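Local coordinates for putative membrane protein (Yersinia pestis CO92, PDB 5TF3) that is of unknown function, belongs to the DUF1198 family and folds as a compact all-helical domain, at residues L17-I22 against Y56-Y61; S26-M31 against Q37-S42; S86-A91 against H121-P126. All coordinates share one frame; numbering follows the deposited sequence.

Interaction 1 of 3, residues L17-I22 against Y56-Y61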
ATOM      1  N   LEU A  17      -3.481  -9.978  -1.762  1.00 30.90           N
ATOM      2  CA  LEU A  17      -2.277  -9.852  -2.567  1.00 26.13           C
ATOM      3  C   LEU A  17      -1.570 -11.183  -2.836  1.00 29.37           C
ATOM      4  O   LEU A  17      -0.662 -11.224  -3.689  1.00 28.94           O
ATOM      5  CB  LEU A  17      -1.329  -8.880  -1.870  1.00 26.35           C
ATOM      6  CG  LEU A  17      -1.877  -7.457  -1.830  1.00 32.54           C
ATOM      7  CD1 LEU A  17      -0.922  -6.586  -1.034  1.00 31.21           C
ATOM      8  CD2 LEU A  17      -2.044  -6.926  -3.245  1.00 31.50           C
ATOM      9  N   LYS A  18      -1.958 -12.260  -2.136  1.00 27.42           N
ATOM     10  CA  LYS A  18      -1.310 -13.577  -2.239  1.00 31.59           C
ATOM     11  C   LYS A  18       0.180 -13.487  -1.919  1.00 33.52           C
ATOM     12  O   LYS A  18       1.025 -13.954  -2.680  1.00 33.58           O
ATOM     13  CB  LYS A  18      -1.518 -14.208  -3.617  1.00 29.57           C
ATOM     14  CG  LYS A  18      -2.958 -14.329  -4.067  1.00 34.87           C
ATOM     15  CD  LYS A  18      -3.703 -15.352  -3.231  1.00 47.40           C
ATOM     16  CE  LYS A  18      -5.154 -15.491  -3.680  1.00 57.47           C
ATOM     17  NZ  LYS A  18      -5.998 -16.024  -2.572  1.00 62.10           N
ATOM     18  N   ILE A  19       0.504 -12.859  -0.789  1.00 29.42           N
ATOM     19  CA  ILE A  19       1.877 -12.742  -0.314  1.00 24.68           C
ATOM     20  C   ILE A  19       1.886 -13.194   1.138  1.00 31.76           C
ATOM     21  O   ILE A  19       0.842 -13.298   1.789  1.00 29.27           O
ATOM     22  CB  ILE A  19       2.445 -11.306  -0.456  1.00 26.70           C
ATOM     23  CG1 ILE A  19       1.672 -10.315   0.433  1.00 22.69           C
ATOM     24  CG2 ILE A  19       2.400 -10.833  -1.921  1.00 28.01           C
ATOM     25  CD1 ILE A  19       2.033  -8.876   0.209  1.00 27.00           C
ATOM     26  N   LYS A  20       3.076 -13.501   1.637  1.00 31.12           N
ATOM     27  CA  LYS A  20       3.194 -13.976   3.009  1.00 31.39           C
ATOM     28  C   LYS A  20       2.825 -12.870   4.004  1.00 30.81           C
ATOM     29  O   LYS A  20       3.077 -11.688   3.751  1.00 32.11           O
ATOM     30  CB  LYS A  20       4.613 -14.460   3.288  1.00 34.05           C
ATOM     31  CG  LYS A  20       5.007 -15.733   2.542  1.00 41.43           C
ATOM     32  CD  LYS A  20       6.433 -16.145   2.878  1.00 47.52           C
ATOM     33  CE  LYS A  20       6.702 -17.598   2.477  1.00 56.28           C
ATOM     34  NZ  LYS A  20       8.054 -18.034   2.930  1.00 66.61           N
ATOM     35  N   PRO A  21       2.261 -13.237   5.160  1.00 32.20           N
ATOM     36  CA  PRO A  21       1.858 -12.219   6.147  1.00 33.93           C
ATOM     37  C   PRO A  21       2.986 -11.309   6.592  1.00 36.68           C
ATOM     38  O   PRO A  21       2.723 -10.149   6.924  1.00 35.45           O
ATOM     39  CB  PRO A  21       1.339 -13.059   7.325  1.00 38.86           C
ATOM     40  CG  PRO A  21       1.000 -14.367   6.749  1.00 41.97           C
ATOM     41  CD  PRO A  21       1.896 -14.603   5.581  1.00 34.72           C
ATOM     42  N   ILE A  22       4.233 -11.798   6.623  1.00 31.26           N
ATOM     43  CA  ILE A  22       5.360 -10.974   7.069  1.00 34.01           C
ATOM     44  C   ILE A  22       5.390  -9.635   6.346  1.00 29.62           C
ATOM     45  O   ILE A  22       5.795  -8.612   6.918  1.00 31.42           O
ATOM     46  CB  ILE A  22       6.694 -11.740   6.901  1.00 41.54           C
ATOM     47  CG1 ILE A  22       7.862 -10.940   7.488  1.00 46.45           C
ATOM     48  CG2 ILE A  22       6.982 -12.014   5.449  1.00 36.91           C
ATOM     49  CD1 ILE A  22       7.831 -10.826   8.983  1.00 53.18           C
ATOM     50  N   TYR A  56      -2.750  -0.505  -1.610  1.00 32.52           N
ATOM     51  CA  TYR A  56      -1.894   0.585  -2.056  1.00 31.67           C
ATOM     52  C   TYR A  56      -0.948   1.063  -0.962  1.00 28.50           C
ATOM     53  O   TYR A  56       0.132   1.576  -1.271  1.00 31.24           O
ATOM     54  CB  TYR A  56      -2.755   1.742  -2.568  1.00 35.76           C
ATOM     55  CG  TYR A  56      -3.445   1.420  -3.869  1.00 33.37           C
ATOM     56  CD1 TYR A  56      -2.749   1.440  -5.074  1.00 35.23           C
ATOM     57  CD2 TYR A  56      -4.791   1.093  -3.897  1.00 35.12           C
ATOM     58  CE1 TYR A  56      -3.389   1.150  -6.277  1.00 35.48           C
ATOM     59  CE2 TYR A  56      -5.433   0.806  -5.083  1.00 40.12           C
ATOM     60  CZ  TYR A  56      -4.730   0.834  -6.269  1.00 40.15           C
ATOM     61  OH  TYR A  56      -5.386   0.543  -7.439  1.00 43.86           O
ATOM     62  N   LEU A  57      -1.332   0.934   0.317  1.00 30.13           N
ATOM     63  CA  LEU A  57      -0.402   1.271   1.395  1.00 33.23           C
ATOM     64  C   LEU A  57       0.739   0.267   1.465  1.00 34.07           C
ATOM     65  O   LEU A  57       1.888   0.642   1.735  1.00 34.85           O
ATOM     66  CB  LEU A  57      -1.122   1.322   2.748  1.00 33.26           C
ATOM     67  CG  LEU A  57      -1.921   2.580   3.075  1.00 44.42           C
ATOM     68  CD1 LEU A  57      -2.532   2.417   4.436  1.00 44.18           C
ATOM     69  CD2 LEU A  57      -1.035   3.798   3.035  1.00 39.56           C
ATOM     70  N   VAL A  58       0.423  -1.018   1.283  1.00 31.47           N
ATOM     71  CA  VAL A  58       1.453  -2.052   1.167  1.00 29.76           C
ATOM     72  C   VAL A  58       2.436  -1.700   0.054  1.00 27.47           C
ATOM     73  O   VAL A  58       3.660  -1.735   0.242  1.00 24.02           O
ATOM     74  CB  VAL A  58       0.791  -3.422   0.929  1.00 27.58           C
ATOM     75  CG1 VAL A  58       1.833  -4.504   0.672  1.00 27.40           C
ATOM     76  CG2 VAL A  58      -0.069  -3.800   2.142  1.00 28.09           C
ATOM     77  N   PHE A  59       1.916  -1.345  -1.121  1.00 27.62           N
ATOM     78  CA  PHE A  59       2.774  -0.940  -2.233  1.00 24.43           C
ATOM     79  C   PHE A  59       3.665   0.242  -1.849  1.00 26.97           C
ATOM     80  O   PHE A  59       4.885   0.195  -2.024  1.00 28.40           O
ATOM     81  CB  PHE A  59       1.898  -0.593  -3.445  1.00 26.38           C
ATOM     82  CG  PHE A  59       2.651  -0.010  -4.611  1.00 28.43           C
ATOM     83  CD1 PHE A  59       2.850   1.366  -4.716  1.00 30.36           C
ATOM     84  CD2 PHE A  59       3.132  -0.833  -5.621  1.00 28.75           C
ATOM     85  CE1 PHE A  59       3.549   1.908  -5.782  1.00 30.25           C
ATOM     86  CE2 PHE A  59       3.819  -0.304  -6.704  1.00 26.12           C
ATOM     87  CZ  PHE A  59       4.033   1.080  -6.785  1.00 27.40           C
ATOM     88  N   ILE A  60       3.069   1.316  -1.325  1.00 29.75           N
ATOM     89  CA  ILE A  60       3.854   2.504  -0.977  1.00 28.50           C
ATOM     90  C   ILE A  60       4.923   2.165   0.052  1.00 28.59           C
ATOM     91  O   ILE A  60       6.077   2.594  -0.066  1.00 28.80           O
ATOM     92  CB  ILE A  60       2.932   3.627  -0.473  1.00 28.02           C
ATOM     93  CG1 ILE A  60       2.121   4.218  -1.638  1.00 32.55           C
ATOM     94  CG2 ILE A  60       3.764   4.693   0.285  1.00 37.96           C
ATOM     95  CD1 ILE A  60       1.021   5.188  -1.218  1.00 36.02           C
ATOM     96  N   TYR A  61       4.568   1.367   1.062  1.00 26.29           N
ATOM     97  CA  TYR A  61       5.539   1.013   2.096  1.00 26.71           C
ATOM     98  C   TYR A  61       6.727   0.273   1.504  1.00 26.87           C
ATOM     99  O   TYR A  61       7.883   0.624   1.758  1.00 30.96           O
ATOM    100  CB  TYR A  61       4.881   0.174   3.201  1.00 29.51           C
ATOM    101  CG  TYR A  61       5.894  -0.322   4.227  1.00 33.12           C
ATOM    102  CD1 TYR A  61       6.387   0.532   5.222  1.00 36.48           C
ATOM    103  CD2 TYR A  61       6.386  -1.626   4.179  1.00 30.67           C
ATOM    104  CE1 TYR A  61       7.333   0.091   6.146  1.00 37.42           C
ATOM    105  CE2 TYR A  61       7.333  -2.077   5.106  1.00 34.61           C
ATOM    106  CZ  TYR A  61       7.798  -1.215   6.080  1.00 38.30           C
ATOM    107  OH  TYR A  61       8.733  -1.662   6.987  1.00 40.26           O
TER
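Leu-17 and Val-58 make a small, buried, wholly apolar contact between the end of helix 2-17, with the turn that follows it, and the middle of helix 48-65. The two side chains reach toward each other tip to tip, Leu-17 CD1 standing 3.9 Å from Val-58 CG1. The backbones stay well apart, the nearest pair of CA atoms, Leu-17 CA and Val-58 CA, being 9.4 Å from each other, and the gap is bridged by the ends of the side chains. In Val-58 the touching branch, CG1, lies anti to the backbone N (chi1 175°), which turns it out from the helix toward the leucine. Ile-19 adds a lighter touch to the same methyl: its CD1 ends 4.4 Å from Val-58 CG1. The valine therefore meets two residues that flank Lys-18 in sequence.

Further helices close in around this pair. Trp-76 of helix 70-82 packs against both Val-58 and Ile-19, while Ile-24 and Met-27 of helix 22-29 also lie on the valine; Leu-17 is further covered by Ala-83. The geometry illustrates how a helix end can still feed the core. Lys-18 adopts a positive phi of 57° and stops the helix, yet the residues before and after it both direct apolar groups inward. The backbone bonds are Ile-19 N to Ser-14 O and Lys-18 N to Asn-15 O, and they define a Schellman motif with Lys-18 as its C-prime residue, whose flanking Leu-17 and Ile-19 pack on helix 48-65 in an all-alpha fold.

Interaction 2 of 3, residues S26-M31 against Q37-S42; sequences SMLQEM and QMFIRS
Phe-39 carries this contact, a Met-aromatic arrangement in the packing between two consecutive helices of an all-alpha fold, where helix 22-29 and the loop after it meet helix 33-45. Selenomethionine Met-31 lays its terminal methyl over one face of the ring: CE sits 4.0 Å from the ring centroid of Phe-39, only 12° off the normal, a CH-pi contact. Its selenium approaches obliquely and lies closer to the root of the side chain, with Met-31 SE 4.0 Å from Phe-39 CB. Beyond CG the Met-31 chain is fully extended, which carries CE from the loop across to the middle of the ring. Two other groups come in at oblique angles, Met-27 CE at 3.9 Å from Phe-39 CZ and Leu-28 CD2 at 3.7 Å from Phe-39 CD2. Met-27, also selenomethionine, reaches the ring because its chain bends at the last torsion (chi3 69°).

Outside this first shell, the ring of Tyr-100 meets that of Phe-39 edge-to-face, and Ala-54 and Leu-57 of helix 48-65 and Ile-13 of helix 2-17 pack on the phenylalanine as well. Phe-101 lies against both selenomethionines. The bond from Met-31 N to Leu-28 O, 2.9 Å long, ties together two residues that both reach the ring. Phe-39 and its helical neighbour Ile-40 both use the same leucine, whose branched end serves two partners: Leu-28 CD2 touches the ring and also lies 4.0 Å from Ile-40 CD1.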
ATOM      1  N   SER A  26       5.410  -6.349   8.763  1.00 35.50           N
ATOM      2  CA  SER A  26       6.527  -5.405   8.725  1.00 39.65           C
ATOM      3  C   SER A  26       6.037  -3.973   8.560  1.00 38.16           C
ATOM      4  O   SER A  26       6.564  -3.047   9.192  1.00 38.90           O
ATOM      5  CB  SER A  26       7.492  -5.773   7.600  1.00 45.49           C
ATOM      6  OG  SER A  26       8.142  -6.989   7.918  1.00 58.07           O
HETATM    7  N   MSE A  27       5.030  -3.768   7.722  1.00 30.89           N
HETATM    8  CA  MSE A  27       4.448  -2.443   7.549  1.00 33.70           C
HETATM    9  C   MSE A  27       3.778  -1.936   8.829  1.00 38.88           C
HETATM   10  O   MSE A  27       3.894  -0.756   9.176  1.00 41.32           O
HETATM   11  CB  MSE A  27       3.446  -2.456   6.391  1.00 31.18           C
HETATM   12  CG  MSE A  27       2.732  -1.137   6.199  1.00 40.69           C
HETATM   13 SE   MSE A  27       1.393  -1.350   4.830  0.56 40.75          SE
HETATM   14  CE  MSE A  27       0.202  -2.525   5.846  1.00 36.57           C
ATOM     15  N   LEU A  28       3.077  -2.824   9.541  1.00 37.70           N
ATOM     16  CA  LEU A  28       2.434  -2.404  10.783  1.00 37.97           C
ATOM     17  C   LEU A  28       3.460  -1.945  11.808  1.00 37.48           C
ATOM     18  O   LEU A  28       3.240  -0.957  12.513  1.00 41.39           O
ATOM     19  CB  LEU A  28       1.584  -3.540  11.353  1.00 34.32           C
ATOM     20  CG  LEU A  28       0.451  -4.018  10.443  1.00 39.31           C
ATOM     21  CD1 LEU A  28      -0.268  -5.196  11.097  1.00 39.94           C
ATOM     22  CD2 LEU A  28      -0.515  -2.885  10.162  1.00 40.15           C
ATOM     23  N   GLN A  29       4.593  -2.649  11.902  1.00 39.24           N
ATOM     24  CA  GLN A  29       5.623  -2.291  12.875  1.00 46.60           C
ATOM     25  C   GLN A  29       6.058  -0.843  12.732  1.00 51.88           C
ATOM     26  O   GLN A  29       6.416  -0.206  13.726  1.00 55.47           O
ATOM     27  CB  GLN A  29       6.838  -3.199  12.719  1.00 50.42           C
ATOM     28  CG  GLN A  29       6.620  -4.624  13.137  1.00 66.19           C
ATOM     29  CD  GLN A  29       7.877  -5.457  12.948  1.00 78.33           C
ATOM     30  OE1 GLN A  29       7.871  -6.459  12.228  1.00 76.38           O
ATOM     31  NE2 GLN A  29       8.968  -5.035  13.587  1.00 87.12           N
ATOM     32  N   GLU A  30       6.030  -0.305  11.513  1.00 51.75           N
ATOM     33  CA  GLU A  30       6.468   1.055  11.247  1.00 52.18           C
ATOM     34  C   GLU A  30       5.326   2.060  11.265  1.00 53.64           C
ATOM     35  O   GLU A  30       5.531   3.215  10.885  1.00 60.94           O
ATOM     36  CB  GLU A  30       7.192   1.123   9.901  1.00 54.76           C
ATOM     37  CG  GLU A  30       8.305   0.099   9.757  1.00 60.21           C
ATOM     38  CD  GLU A  30       9.582   0.699   9.200  1.00 65.46           C
ATOM     39  OE1 GLU A  30       9.861   1.881   9.488  1.00 68.32           O
ATOM     40  OE2 GLU A  30      10.304  -0.013   8.466  1.00 68.87           O
HETATM   41  N   MSE A  31       4.127   1.649  11.654  1.00 49.34           N
HETATM   42  CA  MSE A  31       3.084   2.613  11.945  1.00 44.69           C
HETATM   43  C   MSE A  31       3.091   2.861  13.445  1.00 45.65           C
HETATM   44  O   MSE A  31       3.414   1.964  14.216  1.00 48.51           O
HETATM   45  CB  MSE A  31       1.713   2.114  11.508  1.00 44.73           C
HETATM   46  CG  MSE A  31       1.524   1.975  10.022  1.00 41.44           C
HETATM   47 SE   MSE A  31      -0.256   1.317   9.721  0.57 38.33          SE
HETATM   48  CE  MSE A  31      -0.190   1.055   7.787  1.00 38.59           C
ATOM     49  N   GLN A  37      -3.835   1.012  15.143  1.00 38.78           N
ATOM     50  CA  GLN A  37      -5.170   0.653  15.617  1.00 39.36           C
ATOM     51  C   GLN A  37      -6.238   1.113  14.641  1.00 43.51           C
ATOM     52  O   GLN A  37      -7.177   0.365  14.332  1.00 40.03           O
ATOM     53  CB  GLN A  37      -5.422   1.256  17.002  1.00 41.72           C
ATOM     54  CG  GLN A  37      -4.569   0.655  18.110  1.00 58.43           C
ATOM     55  CD  GLN A  37      -4.658   1.460  19.408  1.00 67.10           C
ATOM     56  OE1 GLN A  37      -5.630   2.191  19.638  1.00 68.67           O
ATOM     57  NE2 GLN A  37      -3.636   1.336  20.255  1.00 72.85           N
HETATM   58  N   MSE A  38      -6.116   2.343  14.143  0.55 40.39           N
HETATM   59  CA  MSE A  38      -7.043   2.882  13.153  0.55 41.30           C
HETATM   60  C   MSE A  38      -7.004   2.070  11.857  0.55 39.73           C
HETATM   61  O   MSE A  38      -8.048   1.756  11.279  0.55 40.15           O
HETATM   62  CB  MSE A  38      -6.721   4.361  12.884  0.55 43.48           C
HETATM   63  CG  MSE A  38      -6.783   5.240  14.153  0.55 49.29           C
HETATM   64 SE   MSE A  38      -5.905   7.011  14.041  0.55 66.63          SE
HETATM   65  CE  MSE A  38      -7.118   7.866  12.777  0.55 69.19           C
ATOM     66  N   PHE A  39      -5.793   1.717  11.409  1.00 37.34           N
ATOM     67  CA  PHE A  39      -5.661   0.962  10.167  1.00 35.53           C
ATOM     68  C   PHE A  39      -6.266  -0.425  10.310  1.00 34.99           C
ATOM     69  O   PHE A  39      -6.994  -0.891   9.426  1.00 35.63           O
ATOM     70  CB  PHE A  39      -4.193   0.865   9.753  1.00 36.15           C
ATOM     71  CG  PHE A  39      -3.964   0.014   8.538  1.00 41.90           C
ATOM     72  CD1 PHE A  39      -4.206   0.522   7.265  1.00 43.22           C
ATOM     73  CD2 PHE A  39      -3.511  -1.287   8.662  1.00 43.89           C
ATOM     74  CE1 PHE A  39      -3.997  -0.263   6.139  1.00 45.38           C
ATOM     75  CE2 PHE A  39      -3.297  -2.083   7.529  1.00 42.24           C
ATOM     76  CZ  PHE A  39      -3.539  -1.563   6.272  1.00 41.12           C
ATOM     77  N   ILE A  40      -5.971  -1.094  11.423  1.00 34.87           N
ATOM     78  CA  ILE A  40      -6.495  -2.434  11.678  1.00 36.87           C
ATOM     79  C   ILE A  40      -8.014  -2.406  11.747  1.00 39.24           C
ATOM     80  O   ILE A  40      -8.696  -3.281  11.196  1.00 37.12           O
ATOM     81  CB  ILE A  40      -5.897  -2.994  12.984  1.00 39.05           C
ATOM     82  CG1 ILE A  40      -4.425  -3.368  12.791  1.00 41.03           C
ATOM     83  CG2 ILE A  40      -6.733  -4.129  13.514  1.00 42.49           C
ATOM     84  CD1 ILE A  40      -4.124  -4.008  11.497  1.00 47.54           C
ATOM     85  N   ARG A  41      -8.566  -1.417  12.455  1.00 43.34           N
ATOM     86  CA  ARG A  41     -10.013  -1.360  12.613  1.00 47.68           C
ATOM     87  C   ARG A  41     -10.699  -1.097  11.281  1.00 49.10           C
ATOM     88  O   ARG A  41     -11.749  -1.678  10.997  1.00 50.90           O
ATOM     89  CB  ARG A  41     -10.416  -0.296  13.630  1.00 48.19           C
ATOM     90  CG  ARG A  41     -11.931  -0.265  13.839  1.00 56.83           C
ATOM     91  CD  ARG A  41     -12.349   0.643  14.977  1.00 64.53           C
ATOM     92  NE  ARG A  41     -11.775   1.964  14.791  1.00 69.07           N
ATOM     93  CZ  ARG A  41     -10.935   2.543  15.640  1.00 67.55           C
ATOM     94  NH1 ARG A  41     -10.582   1.929  16.769  1.00 65.72           N
ATOM     95  NH2 ARG A  41     -10.457   3.748  15.353  1.00 65.30           N
ATOM     96  N   SER A  42     -10.120  -0.232  10.444  1.00 54.71           N
ATOM     97  CA  SER A  42     -10.777   0.049   9.171  1.00 57.83           C
ATOM     98  C   SER A  42     -10.642  -1.129   8.210  1.00 50.56           C
ATOM     99  O   SER A  42     -11.535  -1.367   7.390  1.00 51.39           O
ATOM    100  CB  SER A  42     -10.228   1.342   8.553  1.00 61.47           C
ATOM    101  OG  SER A  42      -9.143   1.094   7.673  1.00 67.58           O
TER

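Interaction 3 of 3, residues S86-A91 against H121-P126; sequences SPILAA and HFNPEP
Asn-123 sets its flat amide against Pro-87, the oxygen beside CB and CG of the proline ring and the nitrogen by the backbone beyond. Asn-123 OD1 lies 3.5 Å from Pro-87 CG, while Asn-123 ND2 donates a weak hydrogen bond to Pro-87 O, 3.3 Å long and bent to 147° at the hydrogen. The same nitrogen packs on the next residue, with Asn-123 ND2 3.8 Å from Ile-88 CA. A chi1 of -68°, with CG anti to the carbonyl carbon, directs the amide to this loop.

Stronger bonds lie outside the pair. Arg-77 NE of helix 70-82 donates to Asn-123 OD1, which would fix the rotation of the amide, and Tyr-118 OH also bonds Pro-87 O, so that carbonyl has two partners. The proline's own loop is shaped locally: Ser-86 OG accepts a bond from Ile-88 N at 3.1 Å, nearly straight at 161°, forming an ST turn that spans Pro-87, whose carbonyl faces helix 108-122.

This is a surface contact, with Ile-88 exposed and Asn-123 partly so. Asn-123 is the first residue after helix 108-122 to leave helical geometry. Through it, the C-terminal end of that helix is joined to an ST turn in the loop between helix 70-82 and helix 91-100 of an all-alpha fold.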
ATOM      1  N   SER A  86      -5.878  -1.993  -9.912  1.00 46.12           N
ATOM      2  CA  SER A  86      -5.285  -1.053 -10.857  1.00 44.77           C
ATOM      3  C   SER A  86      -3.888  -0.653 -10.388  1.00 40.21           C
ATOM      4  O   SER A  86      -3.713  -0.298  -9.216  1.00 42.09           O
ATOM      5  CB  SER A  86      -6.145   0.198 -11.010  1.00 42.36           C
ATOM      6  OG  SER A  86      -5.428   1.183 -11.735  1.00 44.49           O
ATOM      7  N   PRO A  87      -2.876  -0.703 -11.254  1.00 35.26           N
ATOM      8  CA  PRO A  87      -1.545  -0.233 -10.859  1.00 34.92           C
ATOM      9  C   PRO A  87      -1.422   1.285 -10.842  1.00 38.04           C
ATOM     10  O   PRO A  87      -0.345   1.801 -10.528  1.00 40.23           O
ATOM     11  CB  PRO A  87      -0.637  -0.843 -11.941  1.00 31.28           C
ATOM     12  CG  PRO A  87      -1.513  -0.885 -13.153  1.00 32.49           C
ATOM     13  CD  PRO A  87      -2.922  -1.127 -12.665  1.00 36.46           C
ATOM     14  N   ILE A  88      -2.482   2.023 -11.173  1.00 37.63           N
ATOM     15  CA  ILE A  88      -2.409   3.479 -11.124  1.00 41.26           C
ATOM     16  C   ILE A  88      -2.424   3.928  -9.671  1.00 42.01           C
ATOM     17  O   ILE A  88      -3.277   3.510  -8.878  1.00 50.20           O
ATOM     18  CB  ILE A  88      -3.557   4.108 -11.924  1.00 44.88           C
ATOM     19  CG1 ILE A  88      -3.440   3.757 -13.406  1.00 46.52           C
ATOM     20  CG2 ILE A  88      -3.557   5.625 -11.757  1.00 48.34           C
ATOM     21  CD1 ILE A  88      -4.553   4.345 -14.240  1.00 50.32           C
ATOM     22  N   LEU A  89      -1.461   4.760  -9.302  1.00 40.55           N
ATOM     23  CA  LEU A  89      -1.335   5.254  -7.939  1.00 41.36           C
ATOM     24  C   LEU A  89      -1.895   6.671  -7.886  1.00 52.64           C
ATOM     25  O   LEU A  89      -1.484   7.539  -8.667  1.00 45.42           O
ATOM     26  CB  LEU A  89       0.125   5.214  -7.480  1.00 39.66           C
ATOM     27  CG  LEU A  89       0.384   5.579  -6.022  1.00 41.62           C
ATOM     28  CD1 LEU A  89      -0.138   4.492  -5.100  1.00 39.44           C
ATOM     29  CD2 LEU A  89       1.856   5.868  -5.761  1.00 39.45           C
ATOM     30  N   ALA A  90      -2.860   6.892  -6.998  1.00 54.01           N
ATOM     31  CA  ALA A  90      -3.611   8.138  -6.963  1.00 57.45           C
ATOM     32  C   ALA A  90      -3.265   8.934  -5.711  1.00 53.80           C
ATOM     33  O   ALA A  90      -2.685   8.410  -4.758  1.00 49.42           O
ATOM     34  CB  ALA A  90      -5.118   7.870  -7.020  1.00 57.62           C
ATOM     35  N   ALA A  91      -3.644  10.216  -5.728  1.00 58.97           N
ATOM     36  CA  ALA A  91      -3.274  11.140  -4.657  1.00 58.69           C
ATOM     37  C   ALA A  91      -3.832  10.706  -3.312  1.00 55.93           C
ATOM     38  O   ALA A  91      -3.236  10.995  -2.268  1.00 60.56           O
ATOM     39  CB  ALA A  91      -3.769  12.552  -4.974  1.00 59.00           C
ATOM     40  N   HIS A 121       6.459   6.475 -15.617  1.00 35.76           N
ATOM     41  CA  HIS A 121       7.441   5.481 -16.050  1.00 35.25           C
ATOM     42  C   HIS A 121       6.793   4.129 -16.332  1.00 33.92           C
ATOM     43  O   HIS A 121       7.174   3.445 -17.289  1.00 36.11           O
ATOM     44  CB  HIS A 121       8.535   5.337 -14.981  1.00 37.59           C
ATOM     45  CG  HIS A 121       9.683   4.450 -15.376  1.00 45.25           C
ATOM     46  ND1 HIS A 121      10.781   4.913 -16.073  1.00 54.13           N
ATOM     47  CD2 HIS A 121       9.913   3.131 -15.155  1.00 49.63           C
ATOM     48  CE1 HIS A 121      11.631   3.919 -16.273  1.00 52.81           C
ATOM     49  NE2 HIS A 121      11.134   2.830 -15.717  1.00 50.81           N
ATOM     50  N   PHE A 122       5.816   3.725 -15.513  1.00 36.40           N
ATOM     51  CA  PHE A 122       5.321   2.358 -15.550  1.00 41.68           C
ATOM     52  C   PHE A 122       3.928   2.188 -16.131  1.00 44.13           C
ATOM     53  O   PHE A 122       3.584   1.071 -16.513  1.00 38.44           O
ATOM     54  CB  PHE A 122       5.297   1.753 -14.144  1.00 36.40           C
ATOM     55  CG  PHE A 122       6.645   1.401 -13.610  1.00 40.34           C
ATOM     56  CD1 PHE A 122       7.199   0.154 -13.866  1.00 41.76           C
ATOM     57  CD2 PHE A 122       7.349   2.307 -12.822  1.00 35.24           C
ATOM     58  CE1 PHE A 122       8.435  -0.181 -13.361  1.00 42.33           C
ATOM     59  CE2 PHE A 122       8.589   1.988 -12.319  1.00 37.69           C
ATOM     60  CZ  PHE A 122       9.129   0.735 -12.576  1.00 41.43           C
ATOM     61  N   ASN A 123       3.095   3.217 -16.155  1.00 47.16           N
ATOM     62  CA  ASN A 123       1.742   2.922 -16.607  1.00 46.93           C
ATOM     63  C   ASN A 123       1.547   3.513 -17.994  1.00 49.57           C
ATOM     64  O   ASN A 123       1.455   4.738 -18.131  1.00 52.91           O
ATOM     65  CB  ASN A 123       0.709   3.464 -15.620  1.00 47.39           C
ATOM     66  CG  ASN A 123       0.751   2.717 -14.289  1.00 45.46           C
ATOM     67  OD1 ASN A 123       0.762   1.491 -14.263  1.00 43.33           O
ATOM     68  ND2 ASN A 123       0.801   3.449 -13.194  1.00 46.59           N
ATOM     69  N   PRO A 124       1.512   2.688 -19.046  1.00 54.85           N
ATOM     70  CA  PRO A 124       1.635   3.210 -20.414  1.00 65.97           C
ATOM     71  C   PRO A 124       0.476   4.127 -20.774  1.00 81.56           C
ATOM     72  O   PRO A 124      -0.664   3.909 -20.364  1.00 56.82           O
ATOM     73  CB  PRO A 124       1.656   1.939 -21.277  1.00 59.55           C
ATOM     74  CG  PRO A 124       1.074   0.856 -20.412  1.00 60.92           C
ATOM     75  CD  PRO A 124       1.414   1.218 -19.005  1.00 55.62           C
ATOM     76  N   GLU A 125       0.788   5.161 -21.554  1.00130.87           N
ATOM     77  CA  GLU A 125      -0.082   6.313 -21.773  1.00139.37           C
ATOM     78  C   GLU A 125      -1.412   6.000 -22.463  1.00141.09           C
ATOM     79  O   GLU A 125      -2.416   6.640 -22.117  1.00148.55           O
ATOM     80  CB  GLU A 125       0.678   7.405 -22.542  1.00144.62           C
ATOM     81  CG  GLU A 125       1.688   6.905 -23.572  1.00146.03           C
ATOM     82  CD  GLU A 125       3.088   7.440 -23.324  1.00145.14           C
ATOM     83  OE1 GLU A 125       3.937   6.682 -22.801  1.00141.32           O
ATOM     84  OE2 GLU A 125       3.337   8.624 -23.648  1.00147.53           O
ATOM     85  N   PRO A 126      -1.494   5.054 -23.453  1.00112.10           N
ATOM     86  CA  PRO A 126      -2.829   4.706 -23.968  1.00101.06           C
ATOM     87  C   PRO A 126      -3.590   3.872 -22.947  1.00 94.44           C
ATOM     88  O   PRO A 126      -3.366   2.661 -22.837  1.00 88.01           O
ATOM     89  CB  PRO A 126      -2.538   3.909 -25.251  1.00 93.31           C
ATOM     90  CG  PRO A 126      -1.072   4.096 -25.536  1.00 91.78           C
ATOM     91  CD  PRO A 126      -0.433   4.342 -24.203  1.00 98.23           C
TER

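In the fold
Helix 48-65 connects the three contacts. Interactions 1 and 2 have centres 12 Å apart and touch directly: Leu-57 CD1 lies 3.5 Å from Phe-39 CE1, and Tyr-61 OH probably hydrogen-bonds Glu-30 OE2 at 2.7 Å. From another part of that helix, Tyr-56 OH reaches Ser-86 O at 2.6 Å, a probable hydrogen bond linking interactions 1 and 3, their centres 18 Å apart. Interactions 2 and 3 do not meet; they lie on opposite sides of the chain's centre, with nearest atoms about 12 Å apart. Buried apolar packing in the first two thus gives way to a surface contact with one weak hydrogen bond in the third.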